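Local coordinates for Sqt1 (Chaetomium thermophilum, PDB 4ZOY), which is a WD-repeat chaperone of ribosome biogenesis, built as a beta-propeller, that probably captures its client ribosomal protein while this is still being made, at residues 19-24 / 459-464; 195-200 / 253-258; 331-336 / 377-382; 393-398 / 405-410. All coordinates share one frame; numbering follows the deposited sequence.

Interaction 1. Residues 19-24 / 459-464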
loop_
_atom_site.group_PDB
_atom_site.type_symbol
_atom_site.label_atom_id
_atom_site.label_comp_id
_atom_site.label_asym_id
_atom_site.label_seq_id
_atom_site.Cartn_x
_atom_site.Cartn_y
_atom_site.Cartn_z
ATOM N N PHE A 19 9.554 7.420 -4.370
ATOM C CA PHE A 19 8.240 7.439 -3.724
ATOM C C PHE A 19 7.494 6.124 -3.791
ATOM O O PHE A 19 6.631 5.866 -2.951
ATOM C CB PHE A 19 7.340 8.504 -4.359
ATOM C CG PHE A 19 7.770 9.919 -4.090
ATOM C CD1 PHE A 19 7.865 10.398 -2.800
ATOM C CD2 PHE A 19 8.027 10.780 -5.142
ATOM C CE1 PHE A 19 8.241 11.717 -2.558
ATOM C CE2 PHE A 19 8.399 12.093 -4.907
ATOM C CZ PHE A 19 8.508 12.555 -3.617
ATOM N N ALA A 20 7.793 5.319 -4.806
ATOM C CA ALA A 20 6.947 4.174 -5.128
ATOM C C ALA A 20 7.738 2.923 -5.423
ATOM O O ALA A 20 8.873 2.986 -5.935
ATOM C CB ALA A 20 6.056 4.515 -6.317
ATOM N N ILE A 21 7.139 1.774 -5.114
ATOM C CA ILE A 21 7.758 0.495 -5.402
ATOM C C ILE A 21 6.678 -0.553 -5.639
ATOM O O ILE A 21 5.628 -0.539 -4.984
ATOM C CB ILE A 21 8.712 0.065 -4.263
ATOM C CG1 ILE A 21 9.366 -1.287 -4.551
ATOM C CG2 ILE A 21 7.998 0.074 -2.901
ATOM C CD1 ILE A 21 10.570 -1.601 -3.630
ATOM N N ALA A 22 6.927 -1.430 -6.606
ATOM C CA ALA A 22 6.028 -2.539 -6.879
ATOM C C ALA A 22 6.836 -3.800 -7.114
ATOM O O ALA A 22 7.988 -3.739 -7.555
ATOM C CB ALA A 22 5.151 -2.235 -8.070
ATOM N N GLN A 23 6.227 -4.940 -6.813
ATOM C CA GLN A 23 6.883 -6.230 -6.900
ATOM C C GLN A 23 6.043 -7.150 -7.765
ATOM O O GLN A 23 4.815 -7.142 -7.673
ATOM C CB GLN A 23 7.069 -6.816 -5.502
ATOM C CG GLN A 23 7.843 -8.118 -5.452
ATOM C CD GLN A 23 8.208 -8.467 -4.034
ATOM O OE1 GLN A 23 7.409 -8.277 -3.120
ATOM N NE2 GLN A 23 9.439 -8.919 -3.828
ATOM N N HIS A 24 6.690 -7.915 -8.629
ATOM C CA HIS A 24 5.971 -8.854 -9.483
ATOM C C HIS A 24 5.326 -9.947 -8.623
ATOM O O HIS A 24 5.965 -10.479 -7.720
ATOM C CB HIS A 24 6.932 -9.455 -10.509
ATOM C CG HIS A 24 6.254 -10.168 -11.638
ATOM N ND1 HIS A 24 5.623 -11.382 -11.481
ATOM C CD2 HIS A 24 6.131 -9.845 -12.946
ATOM C CE1 HIS A 24 5.124 -11.769 -12.642
ATOM N NE2 HIS A 24 5.427 -10.861 -13.549
ATOM N N GLY A 459 8.741 3.466 1.511
ATOM C CA GLY A 459 7.983 2.288 1.131
ATOM C C GLY A 459 8.865 1.067 1.116
ATOM O O GLY A 459 10.098 1.168 1.247
ATOM N N PHE A 460 8.240 -0.098 0.980
ATOM C CA PHE A 460 8.966 -1.343 0.821
ATOM C C PHE A 460 8.067 -2.421 0.233
ATOM O O PHE A 460 6.837 -2.322 0.267
ATOM C CB PHE A 460 9.563 -1.834 2.156
ATOM C CG PHE A 460 8.539 -2.204 3.192
ATOM C CD1 PHE A 460 8.018 -3.490 3.232
ATOM C CD2 PHE A 460 8.112 -1.280 4.126
ATOM C CE1 PHE A 460 7.062 -3.844 4.176
ATOM C CE2 PHE A 460 7.166 -1.621 5.076
ATOM C CZ PHE A 460 6.642 -2.910 5.098
ATOM N N VAL A 461 8.706 -3.436 -0.329
ATOM C CA VAL A 461 8.047 -4.708 -0.602
ATOM C C VAL A 461 8.846 -5.819 0.063
ATOM O O VAL A 461 10.038 -5.663 0.337
ATOM C CB VAL A 461 7.921 -4.984 -2.111
ATOM C CG1 VAL A 461 6.993 -3.965 -2.780
ATOM C CG2 VAL A 461 9.302 -4.984 -2.788
ATOM N N GLN A 462 8.202 -6.953 0.324
ATOM C CA GLN A 462 8.865 -8.025 1.055
ATOM C C GLN A 462 8.482 -9.412 0.551
ATOM O O GLN A 462 8.750 -10.408 1.228
ATOM C CB GLN A 462 8.561 -7.923 2.551
ATOM C CG GLN A 462 7.072 -8.043 2.908
ATOM C CD GLN A 462 6.809 -7.897 4.394
ATOM O OE1 GLN A 462 7.689 -8.138 5.227
ATOM N NE2 GLN A 462 5.591 -7.491 4.740
ATOM N N GLY A 463 7.870 -9.479 -0.621
ATOM C CA GLY A 463 7.530 -10.768 -1.214
ATOM C C GLY A 463 6.516 -11.533 -0.392
ATOM O O GLY A 463 5.872 -10.979 0.476
ATOM N N GLU A 464 6.389 -12.824 -0.659
ATOM C CA GLU A 464 5.449 -13.653 0.087
ATOM C C GLU A 464 5.976 -14.048 1.461
ATOM O O GLU A 464 5.214 -14.139 2.423
ATOM C CB GLU A 464 5.112 -14.913 -0.712
ATOM C CG GLU A 464 4.235 -14.660 -1.926
ATOM C CD GLU A 464 2.810 -14.330 -1.548
ATOM O OE1 GLU A 464 2.368 -14.769 -0.465
ATOM O OE2 GLU A 464 2.138 -13.622 -2.326
#

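Interaction 2. Residues 195-200 / 253-258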
loop_
_atom_site.group_PDB
_atom_site.type_symbol
_atom_site.label_atom_id
_atom_site.label_comp_id
_atom_site.label_asym_id
_atom_site.label_seq_id
_atom_site.Cartn_x
_atom_site.Cartn_y
_atom_site.Cartn_z
ATOM N N ALA A 195 -6.250 7.293 -0.160
ATOM C CA ALA A 195 -5.965 5.862 -0.085
ATOM C C ALA A 195 -7.131 5.036 -0.588
ATOM O O ALA A 195 -8.285 5.482 -0.558
ATOM C CB ALA A 195 -5.616 5.436 1.358
ATOM N N GLY A 196 -6.818 3.812 -1.004
ATOM C CA GLY A 196 -7.811 2.855 -1.464
ATOM C C GLY A 196 -7.423 1.434 -1.136
ATOM O O GLY A 196 -6.241 1.102 -1.058
ATOM N N ALA A 197 -8.428 0.584 -0.948
ATOM C CA ALA A 197 -8.211 -0.826 -0.682
ATOM C C ALA A 197 -9.374 -1.634 -1.204
ATOM O O ALA A 197 -10.533 -1.290 -0.993
ATOM C CB ALA A 197 -8.014 -1.074 0.810
ATOM N N TRP A 198 -9.054 -2.730 -1.870
ATOM C CA TRP A 198 -10.098 -3.643 -2.317
ATOM C C TRP A 198 -10.498 -4.594 -1.213
ATOM O O TRP A 198 -9.680 -4.951 -0.366
ATOM C CB TRP A 198 -9.616 -4.468 -3.502
ATOM C CG TRP A 198 -9.344 -3.707 -4.779
ATOM C CD1 TRP A 198 -8.172 -3.097 -5.143
ATOM C CD2 TRP A 198 -10.237 -3.548 -5.887
ATOM N NE1 TRP A 198 -8.298 -2.530 -6.392
ATOM C CE2 TRP A 198 -9.558 -2.797 -6.869
ATOM C CE3 TRP A 198 -11.560 -3.941 -6.129
ATOM C CZ2 TRP A 198 -10.153 -2.453 -8.086
ATOM C CZ3 TRP A 198 -12.145 -3.597 -7.332
ATOM C CH2 TRP A 198 -11.443 -2.860 -8.296
ATOM N N SER A 199 -11.744 -5.051 -1.249
ATOM C CA SER A 199 -12.095 -6.231 -0.473
ATOM C C SER A 199 -11.361 -7.453 -1.045
ATOM O O SER A 199 -11.011 -7.468 -2.223
ATOM C CB SER A 199 -13.614 -6.452 -0.478
ATOM O OG SER A 199 -14.117 -6.643 -1.805
ATOM N N PRO A 200 -11.128 -8.484 -0.225
ATOM C CA PRO A 200 -10.392 -9.661 -0.706
ATOM C C PRO A 200 -11.029 -10.348 -1.915
ATOM O O PRO A 200 -10.279 -10.906 -2.726
ATOM C CB PRO A 200 -10.388 -10.590 0.516
ATOM C CG PRO A 200 -10.424 -9.632 1.684
ATOM C CD PRO A 200 -11.343 -8.524 1.235
ATOM N N PHE A 253 -6.652 9.212 5.861
ATOM C CA PHE A 253 -5.376 9.027 5.175
ATOM C C PHE A 253 -5.025 7.578 4.885
ATOM O O PHE A 253 -4.077 7.303 4.144
ATOM C CB PHE A 253 -4.256 9.658 6.006
ATOM C CG PHE A 253 -4.462 11.124 6.261
ATOM C CD1 PHE A 253 -4.363 12.029 5.218
ATOM C CD2 PHE A 253 -4.795 11.588 7.523
ATOM C CE1 PHE A 253 -4.577 13.387 5.430
ATOM C CE2 PHE A 253 -5.003 12.943 7.742
ATOM C CZ PHE A 253 -4.895 13.838 6.693
ATOM N N SER A 254 -5.773 6.649 5.474
ATOM C CA SER A 254 -5.480 5.226 5.290
ATOM C C SER A 254 -6.758 4.395 5.351
ATOM O O SER A 254 -7.767 4.816 5.928
ATOM C CB SER A 254 -4.464 4.739 6.334
ATOM O OG SER A 254 -4.939 4.991 7.651
ATOM N N VAL A 255 -6.706 3.209 4.749
ATOM C CA VAL A 255 -7.870 2.338 4.655
ATOM C C VAL A 255 -7.394 0.905 4.456
ATOM O O VAL A 255 -6.380 0.660 3.803
ATOM C CB VAL A 255 -8.824 2.798 3.513
ATOM C CG1 VAL A 255 -8.144 2.704 2.154
ATOM C CG2 VAL A 255 -10.122 1.991 3.511
ATOM N N ALA A 256 -8.126 -0.034 5.048
ATOM C CA ALA A 256 -7.832 -1.453 4.936
ATOM C C ALA A 256 -9.131 -2.233 5.098
ATOM O O ALA A 256 -10.039 -1.823 5.831
ATOM C CB ALA A 256 -6.799 -1.890 5.972
ATOM N N VAL A 257 -9.229 -3.355 4.391
ATOM C CA VAL A 257 -10.398 -4.223 4.488
ATOM C C VAL A 257 -9.993 -5.555 5.129
ATOM O O VAL A 257 -8.918 -6.069 4.863
ATOM C CB VAL A 257 -11.034 -4.444 3.096
ATOM C CG1 VAL A 257 -12.237 -5.379 3.207
ATOM C CG2 VAL A 257 -11.465 -3.117 2.491
ATOM N N SER A 258 -10.849 -6.101 5.997
ATOM C CA SER A 258 -10.522 -7.325 6.733
ATOM C C SER A 258 -10.511 -8.550 5.819
ATOM O O SER A 258 -11.098 -8.514 4.738
ATOM C CB SER A 258 -11.512 -7.526 7.886
ATOM O OG SER A 258 -12.800 -7.854 7.384
#

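Interaction 3. Residues 331-336 / 377-382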
loop_
_atom_site.group_PDB
_atom_site.type_symbol
_atom_site.label_atom_id
_atom_site.label_comp_id
_atom_site.label_asym_id
_atom_site.label_seq_id
_atom_site.Cartn_x
_atom_site.Cartn_y
_atom_site.Cartn_z
ATOM N N ILE A 331 -3.103 8.527 11.306
ATOM C CA ILE A 331 -2.912 7.117 11.020
ATOM C C ILE A 331 -2.595 6.986 9.535
ATOM O O ILE A 331 -3.470 7.137 8.683
ATOM C CB ILE A 331 -4.141 6.284 11.382
ATOM C CG1 ILE A 331 -4.486 6.455 12.874
ATOM C CG2 ILE A 331 -3.895 4.815 11.002
ATOM C CD1 ILE A 331 -3.328 6.177 13.826
ATOM N N GLU A 332 -1.330 6.736 9.231
ATOM C CA GLU A 332 -0.891 6.745 7.845
ATOM C C GLU A 332 -0.899 5.358 7.218
ATOM O O GLU A 332 -0.803 5.240 5.990
ATOM C CB GLU A 332 0.509 7.350 7.740
ATOM C CG GLU A 332 0.539 8.863 7.989
ATOM C CD GLU A 332 -0.148 9.672 6.889
ATOM O OE1 GLU A 332 -0.506 9.093 5.839
ATOM O OE2 GLU A 332 -0.326 10.901 7.072
ATOM N N SER A 333 -1.029 4.317 8.042
ATOM C CA SER A 333 -1.002 2.966 7.516
ATOM C C SER A 333 -1.808 2.030 8.414
ATOM O O SER A 333 -1.667 2.066 9.633
ATOM C CB SER A 333 0.455 2.491 7.375
ATOM O OG SER A 333 0.489 1.182 6.842
ATOM N N LEU A 334 -2.646 1.200 7.788
ATOM C CA LEU A 334 -3.526 0.247 8.454
ATOM C C LEU A 334 -3.376 -1.105 7.786
ATOM O O LEU A 334 -3.348 -1.176 6.554
ATOM C CB LEU A 334 -5.000 0.670 8.350
ATOM C CG LEU A 334 -5.512 1.780 9.255
ATOM C CD1 LEU A 334 -6.872 2.275 8.746
ATOM C CD2 LEU A 334 -5.618 1.237 10.657
ATOM N N ALA A 335 -3.311 -2.166 8.579
ATOM C CA ALA A 335 -3.298 -3.514 8.013
ATOM C C ALA A 335 -3.976 -4.510 8.920
ATOM O O ALA A 335 -3.690 -4.581 10.118
ATOM C CB ALA A 335 -1.874 -3.952 7.734
ATOM N N PHE A 336 -4.904 -5.271 8.350
ATOM C CA PHE A 336 -5.429 -6.453 9.015
ATOM C C PHE A 336 -4.488 -7.630 8.805
ATOM O O PHE A 336 -3.985 -7.841 7.695
ATOM C CB PHE A 336 -6.814 -6.826 8.471
ATOM C CG PHE A 336 -7.924 -5.913 8.920
ATOM C CD1 PHE A 336 -8.626 -6.174 10.089
ATOM C CD2 PHE A 336 -8.278 -4.814 8.160
ATOM C CE1 PHE A 336 -9.667 -5.341 10.495
ATOM C CE2 PHE A 336 -9.316 -3.977 8.557
ATOM C CZ PHE A 336 -10.012 -4.250 9.724
ATOM N N VAL A 377 5.513 5.043 8.306
ATOM C CA VAL A 377 5.030 5.264 6.955
ATOM C C VAL A 377 4.180 4.097 6.444
ATOM O O VAL A 377 3.152 4.293 5.770
ATOM C CB VAL A 377 6.222 5.515 6.015
ATOM C CG1 VAL A 377 5.791 5.522 4.558
ATOM C CG2 VAL A 377 6.913 6.841 6.396
ATOM N N LYS A 378 4.612 2.880 6.756
ATOM C CA LYS A 378 3.938 1.687 6.269
ATOM C C LYS A 378 4.085 0.547 7.242
ATOM O O LYS A 378 5.162 0.333 7.790
ATOM C CB LYS A 378 4.510 1.281 4.903
ATOM C CG LYS A 378 3.890 0.008 4.327
ATOM C CD LYS A 378 4.418 -0.282 2.930
ATOM C CE LYS A 378 3.953 -1.643 2.432
ATOM N NZ LYS A 378 4.167 -1.798 0.963
ATOM N N VAL A 379 2.995 -0.187 7.444
ATOM C CA VAL A 379 3.030 -1.466 8.142
ATOM C C VAL A 379 2.404 -2.510 7.232
ATOM O O VAL A 379 1.442 -2.229 6.492
ATOM C CB VAL A 379 2.291 -1.433 9.500
ATOM C CG1 VAL A 379 2.896 -0.390 10.420
ATOM C CG2 VAL A 379 0.768 -1.187 9.330
ATOM N N GLU A 380 2.951 -3.720 7.269
ATOM C CA GLU A 380 2.463 -4.789 6.387
ATOM C C GLU A 380 2.806 -6.149 6.965
ATOM O O GLU A 380 3.966 -6.400 7.321
ATOM C CB GLU A 380 3.051 -4.650 4.981
ATOM C CG GLU A 380 2.497 -5.675 3.989
ATOM C CD GLU A 380 3.207 -5.608 2.656
ATOM O OE1 GLU A 380 2.849 -4.747 1.815
ATOM O OE2 GLU A 380 4.131 -6.411 2.449
ATOM N N PHE A 381 1.806 -7.026 7.072
ATOM C CA PHE A 381 2.047 -8.366 7.597
ATOM C C PHE A 381 2.768 -9.237 6.598
ATOM O O PHE A 381 2.512 -9.173 5.391
ATOM C CB PHE A 381 0.729 -9.038 7.992
ATOM C CG PHE A 381 0.151 -8.512 9.261
ATOM C CD1 PHE A 381 0.494 -9.074 10.479
ATOM C CD2 PHE A 381 -0.737 -7.443 9.245
ATOM C CE1 PHE A 381 -0.037 -8.583 11.673
ATOM C CE2 PHE A 381 -1.267 -6.948 10.429
ATOM C CZ PHE A 381 -0.919 -7.513 11.642
ATOM N N VAL A 382 3.676 -10.060 7.114
ATOM C CA VAL A 382 4.300 -11.107 6.313
ATOM C C VAL A 382 3.249 -12.177 6.003
ATOM O O VAL A 382 2.622 -12.722 6.912
ATOM C CB VAL A 382 5.500 -11.742 7.041
ATOM C CG1 VAL A 382 6.129 -12.831 6.175
ATOM C CG2 VAL A 382 6.524 -10.676 7.405
#

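Interaction 4. Residues 393-398 / 405-410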
loop_
_atom_site.group_PDB
_atom_site.type_symbol
_atom_site.label_atom_id
_atom_site.label_comp_id
_atom_site.label_asym_id
_atom_site.label_seq_id
_atom_site.Cartn_x
_atom_site.Cartn_y
_atom_site.Cartn_z
ATOM N N TRP A 393 1.237 -13.187 12.538
ATOM C CA TRP A 393 1.709 -12.485 13.745
ATOM C C TRP A 393 2.936 -11.612 13.525
ATOM O O TRP A 393 3.361 -10.914 14.440
ATOM C CB TRP A 393 2.009 -13.501 14.859
ATOM C CG TRP A 393 0.787 -14.192 15.314
ATOM C CD1 TRP A 393 0.416 -15.468 15.014
ATOM C CD2 TRP A 393 -0.251 -13.649 16.138
ATOM N NE1 TRP A 393 -0.788 -15.762 15.613
ATOM C CE2 TRP A 393 -1.219 -14.663 16.307
ATOM C CE3 TRP A 393 -0.455 -12.414 16.756
ATOM C CZ2 TRP A 393 -2.376 -14.475 17.065
ATOM C CZ3 TRP A 393 -1.602 -12.228 17.506
ATOM C CH2 TRP A 393 -2.550 -13.256 17.653
ATOM N N LEU A 394 3.490 -11.655 12.320
ATOM C CA LEU A 394 4.715 -10.929 12.009
ATOM C C LEU A 394 4.418 -9.709 11.138
ATOM O O LEU A 394 3.850 -9.825 10.048
ATOM C CB LEU A 394 5.715 -11.858 11.321
ATOM C CG LEU A 394 6.408 -12.858 12.257
ATOM C CD1 LEU A 394 7.166 -13.898 11.452
ATOM C CD2 LEU A 394 7.336 -12.139 13.231
ATOM N N LEU A 395 4.822 -8.550 11.638
ATOM C CA LEU A 395 4.533 -7.266 11.005
ATOM C C LEU A 395 5.824 -6.556 10.655
ATOM O O LEU A 395 6.703 -6.396 11.511
ATOM C CB LEU A 395 3.697 -6.387 11.941
ATOM C CG LEU A 395 3.230 -5.055 11.342
ATOM C CD1 LEU A 395 1.965 -5.277 10.531
ATOM C CD2 LEU A 395 2.999 -4.020 12.435
ATOM N N THR A 396 5.932 -6.123 9.408
ATOM C CA THR A 396 7.066 -5.296 8.984
ATOM C C THR A 396 6.638 -3.842 8.914
ATOM O O THR A 396 5.549 -3.532 8.427
ATOM C CB THR A 396 7.586 -5.748 7.629
ATOM O OG1 THR A 396 7.863 -7.144 7.694
ATOM C CG2 THR A 396 8.887 -5.014 7.252
ATOM N N SER A 397 7.493 -2.950 9.414
ATOM C CA SER A 397 7.190 -1.524 9.393
ATOM C C SER A 397 8.382 -0.718 8.875
ATOM O O SER A 397 9.535 -1.155 8.989
ATOM C CB SER A 397 6.793 -1.027 10.781
ATOM O OG SER A 397 7.877 -1.133 11.689
ATOM N N CYS A 398 8.117 0.456 8.310
ATOM C CA CYS A 398 9.210 1.367 7.963
ATOM C C CYS A 398 8.834 2.768 8.388
ATOM O O CYS A 398 7.657 3.084 8.551
ATOM C CB CYS A 398 9.533 1.302 6.462
ATOM S SG CYS A 398 8.306 2.094 5.382
ATOM N N ARG A 405 11.690 -2.289 10.450
ATOM C CA ARG A 405 11.642 -3.183 11.597
ATOM C C ARG A 405 10.649 -4.304 11.388
ATOM O O ARG A 405 9.733 -4.191 10.581
ATOM C CB ARG A 405 11.301 -2.404 12.873
ATOM C CG ARG A 405 12.408 -1.452 13.309
ATOM C CD ARG A 405 12.232 -0.881 14.705
ATOM N NE ARG A 405 13.457 -0.169 15.070
ATOM C CZ ARG A 405 13.661 1.122 14.840
ATOM N NH1 ARG A 405 12.715 1.870 14.291
ATOM N NH2 ARG A 405 14.827 1.678 15.166
ATOM N N ARG A 406 10.840 -5.402 12.114
ATOM C CA ARG A 406 9.838 -6.447 12.079
ATOM C C ARG A 406 9.479 -6.815 13.501
ATOM O O ARG A 406 10.345 -6.886 14.386
ATOM C CB ARG A 406 10.306 -7.657 11.310
ATOM C CG ARG A 406 9.160 -8.659 11.198
ATOM C CD ARG A 406 9.473 -9.698 10.229
ATOM N NE ARG A 406 9.551 -9.203 8.867
ATOM C CZ ARG A 406 10.153 -9.871 7.893
ATOM N NH1 ARG A 406 10.768 -11.024 8.166
ATOM N NH2 ARG A 406 10.156 -9.408 6.665
ATOM N N TRP A 407 8.185 -7.031 13.701
ATOM C CA TRP A 407 7.596 -7.167 15.017
ATOM C C TRP A 407 6.841 -8.471 15.133
ATOM O O TRP A 407 6.167 -8.896 14.188
ATOM C CB TRP A 407 6.634 -6.016 15.303
ATOM C CG TRP A 407 7.200 -4.669 15.024
ATOM C CD1 TRP A 407 7.139 -3.981 13.851
ATOM C CD2 TRP A 407 7.903 -3.841 15.948
ATOM N NE1 TRP A 407 7.764 -2.766 13.988
ATOM C CE2 TRP A 407 8.251 -2.660 15.264
ATOM C CE3 TRP A 407 8.290 -3.990 17.284
ATOM C CZ2 TRP A 407 8.953 -1.629 15.871
ATOM C CZ3 TRP A 407 8.985 -2.966 17.888
ATOM C CH2 TRP A 407 9.310 -1.800 17.183
ATOM N N ASP A 408 6.970 -9.083 16.304
ATOM C CA ASP A 408 6.181 -10.235 16.719
ATOM C C ASP A 408 5.021 -9.704 17.553
ATOM O O ASP A 408 5.225 -9.188 18.651
ATOM C CB ASP A 408 7.088 -11.201 17.508
ATOM C CG ASP A 408 6.336 -12.289 18.258
ATOM O OD1 ASP A 408 5.115 -12.475 18.087
ATOM O OD2 ASP A 408 7.027 -12.984 19.037
ATOM N N LEU A 409 3.802 -9.829 17.032
ATOM C CA LEU A 409 2.645 -9.194 17.662
ATOM C C LEU A 409 1.851 -10.135 18.565
ATOM O O LEU A 409 0.727 -9.817 18.943
ATOM C CB LEU A 409 1.712 -8.610 16.593
ATOM C CG LEU A 409 2.330 -7.539 15.680
ATOM C CD1 LEU A 409 1.252 -6.957 14.779
ATOM C CD2 LEU A 409 3.027 -6.437 16.471
ATOM N N ARG A 410 2.419 -11.284 18.912
ATOM C CA ARG A 410 1.691 -12.204 19.793
ATOM C C ARG A 410 1.510 -11.650 21.203
ATOM O O ARG A 410 0.524 -11.965 21.865
ATOM C CB ARG A 410 2.402 -13.559 19.866
ATOM C CG ARG A 410 2.337 -14.343 18.577
ATOM C CD ARG A 410 3.194 -15.594 18.673
ATOM N NE ARG A 410 4.601 -15.266 18.891
ATOM C CZ ARG A 410 5.538 -16.145 19.237
ATOM N NH1 ARG A 410 5.225 -17.421 19.426
ATOM N NH2 ARG A 410 6.793 -15.749 19.402
#

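Interaction 1. Residues 19-24 / 459-464
A side chain makes the single hydrogen bond of this contact: Gly463 N donates to Gln23 OE1 at 2.8 Å, while no backbone-to-backbone bond joins the two strands, which run 7° from parallel. The bond lies in the carbonyl plane on a lone pair of OE1, yet the N-H is bent to 130°. Gln23 gets there with an extended chain whose CG is anti to the backbone N (chi1 -175°), and its other amide atom, NE2, is held by Pro28 O. Gly463 has a positive phi, a backbone shape that suits glycine.

Beside this polar end the contact is apolar. Ile21 CD1 meets Val461 CG2 at 3.7 Å, the two side chains crossing obliquely, while Ile21 CG2 rests against the peptide at Phe460 N, 3.9 Å away. Val461 CB sits next to Gln23 OE1, so that the valine lies between Ile21 and the amide.

This is the seam between the WD-repeat propeller blade that begins with strand 18-23 and the closing blade, built from both ends of the chain. With both amide ends engaged, Gln23 is likely to be fixed in rotation, and one directional bond adds orientation to an otherwise apolar seam.

Interaction 2. Residues 195-200 / 253-258
Ala195 and Ala197 pack against Val255 in a van der Waals contact, without a hydrogen bond, between the innermost strands of two neighbouring propeller blades. The strands point the same way, only 3° apart, and their axes come within 5.8 Å. Val255 CG1 does much of the work: it rises between the two alanine methyls, 3.8 Å from Ala195 CB and 4.0 Å from Ala197 CB. The same methyl presses on the backbone between them, reaching Gly196 C at 3.6 Å. Because chi1 of Val255 is 63°, this branch stands between the backbone N and the carbonyl carbon and projects toward the backbone at Gly196.

Such side-by-side inner strands are the rule in a WD40 propeller, where each blade keeps its backbone-to-backbone ladder within its own four-stranded sheet. Ala195 pairs with Val208 and Ala256 with Ala265, and the small residues along the seam are consistent with the close approach of the blades.

Toward the strand ends Val257 takes over. Its CG1 lies obliquely against Pro200 CD at 3.8 Å, while CG2 turns to the carbonyls of Ala197 and Trp198. With an alanine here both methyls go, which would probably open a gap beside Pro200 CD and leave Ser199 CA without its apolar neighbour. Pro200 CG also approaches Ser258 O, 3.3 Å away, at the more exposed margin.

Interaction 3. Residues 331-336 / 377-382
Turned fully away from its own backbone N (chi1 -179°), the hydroxyl of Ser333 reaches across to the next strand. There Val379 N donates to Ser333 OG at 2.9 Å along a nearly straight line, 164° at the hydrogen. Val379 contributes from the other side: its first torsion leaves CG2 between the backbone N and the carbonyl carbon, where it lies 3.4 Å from Ser333 OG. A side-chain oxygen thus does what a neighbouring strand's carbonyl would do in a sheet, satisfying a backbone N-H between two strands that run nearly parallel, 9° apart.

The two are inner strands of consecutive WD40 blades, each hydrogen-bonded on its far side to the second strand of its own blade. Both start with a classic beta bulge, Glu332 and Ser333 opposite Gly346, Val377 and Lys378 opposite Cys398.

Further along, the contact turns apolar. Ala335 CB sits 4.1 Å from Val379 CG2 and 4.0 Å from Phe381 CD2, so the one methyl touches both valine and ring. The phenyl group presents its edge to the backbone, CE2 standing 3.4 Å from Ala335 O, which lies near the ring plane. Lys378 and Glu380 point away from this seam; a long salt bridge of 3.3 Å joins Lys378 NZ to Glu380 OE1. Lys378 NZ also hydrogen-bonds Phe460 O, and the lysine makes a cation-pi contact with the Phe460 ring.

Interaction 4. Residues 393-398 / 405-410
Trp407 and Ser397 mark the tight part of this hairpin: the indole NE1 donates to Ser397 OG at 2.8 Å, with the oxygen only 2° out of the ring plane. On the opposite face of the sheet Arg406 NE donates to Thr396 OG1 at 2.9 Å, from the edge of its guanidinium group; a bend at chi3 (-67°) turns that edge to the threonine hydroxyl. Between these faces the antiparallel backbones are bonded in regular alternation, as in the pair Leu395 and Trp407, and Leu395 CB packs on Leu409 CD1. Arg406 also gives NH2 to Gly466 O, while Thr396 OG1 has Gln462 OE1 as a further partner. A leucine in place of Arg406 would probably leave Thr396 OG1 without this donor and Gly466 O without its charged mate.

The other end is the solvent side, where Arg410 is exposed. There Arg410 lays its CG over one face of the Trp393 indole, 3.9 Å from the centroid of the five-membered ring, a CH-pi contact. Arg410 grips Asp408 side-on, NH2 to OD2 at 2.8 Å and NE to OD1, and its backbone N joins at OD1 in an Asx turn.

Trp407 and Asp408 form the WD dipeptide, and Ser397 OG, bonded also to His371 NE2, links the indole to that histidine, as in the Trp-Ser/Thr-His network characteristic of WD40 blades.

Interactions 1, 2 and 3 are three seams of one kind, each joining the innermost strands of adjacent blades around the propeller's central channel. Ser254 OG bonds Ile331 O at 2.8 Å, tying interaction 2 to interaction 3 (centres 10 Å apart), and Lys378 NZ bonds Phe460 O at 2.8 Å, tying interaction 3 to interaction 1 (centres 13 Å apart). Interactions 1 and 2 do not touch, their nearest atoms lying about 13 Å apart. Interaction 4 differs in kind, a hairpin inside one blade. Its strand 394-399 pairs with 376-381 of interaction 3 through Glu380 N and Thr396 O, 2.9 Å apart, and it meets interaction 1 where Gln462 OE1 lies 2.7 Å from Thr396 OG1.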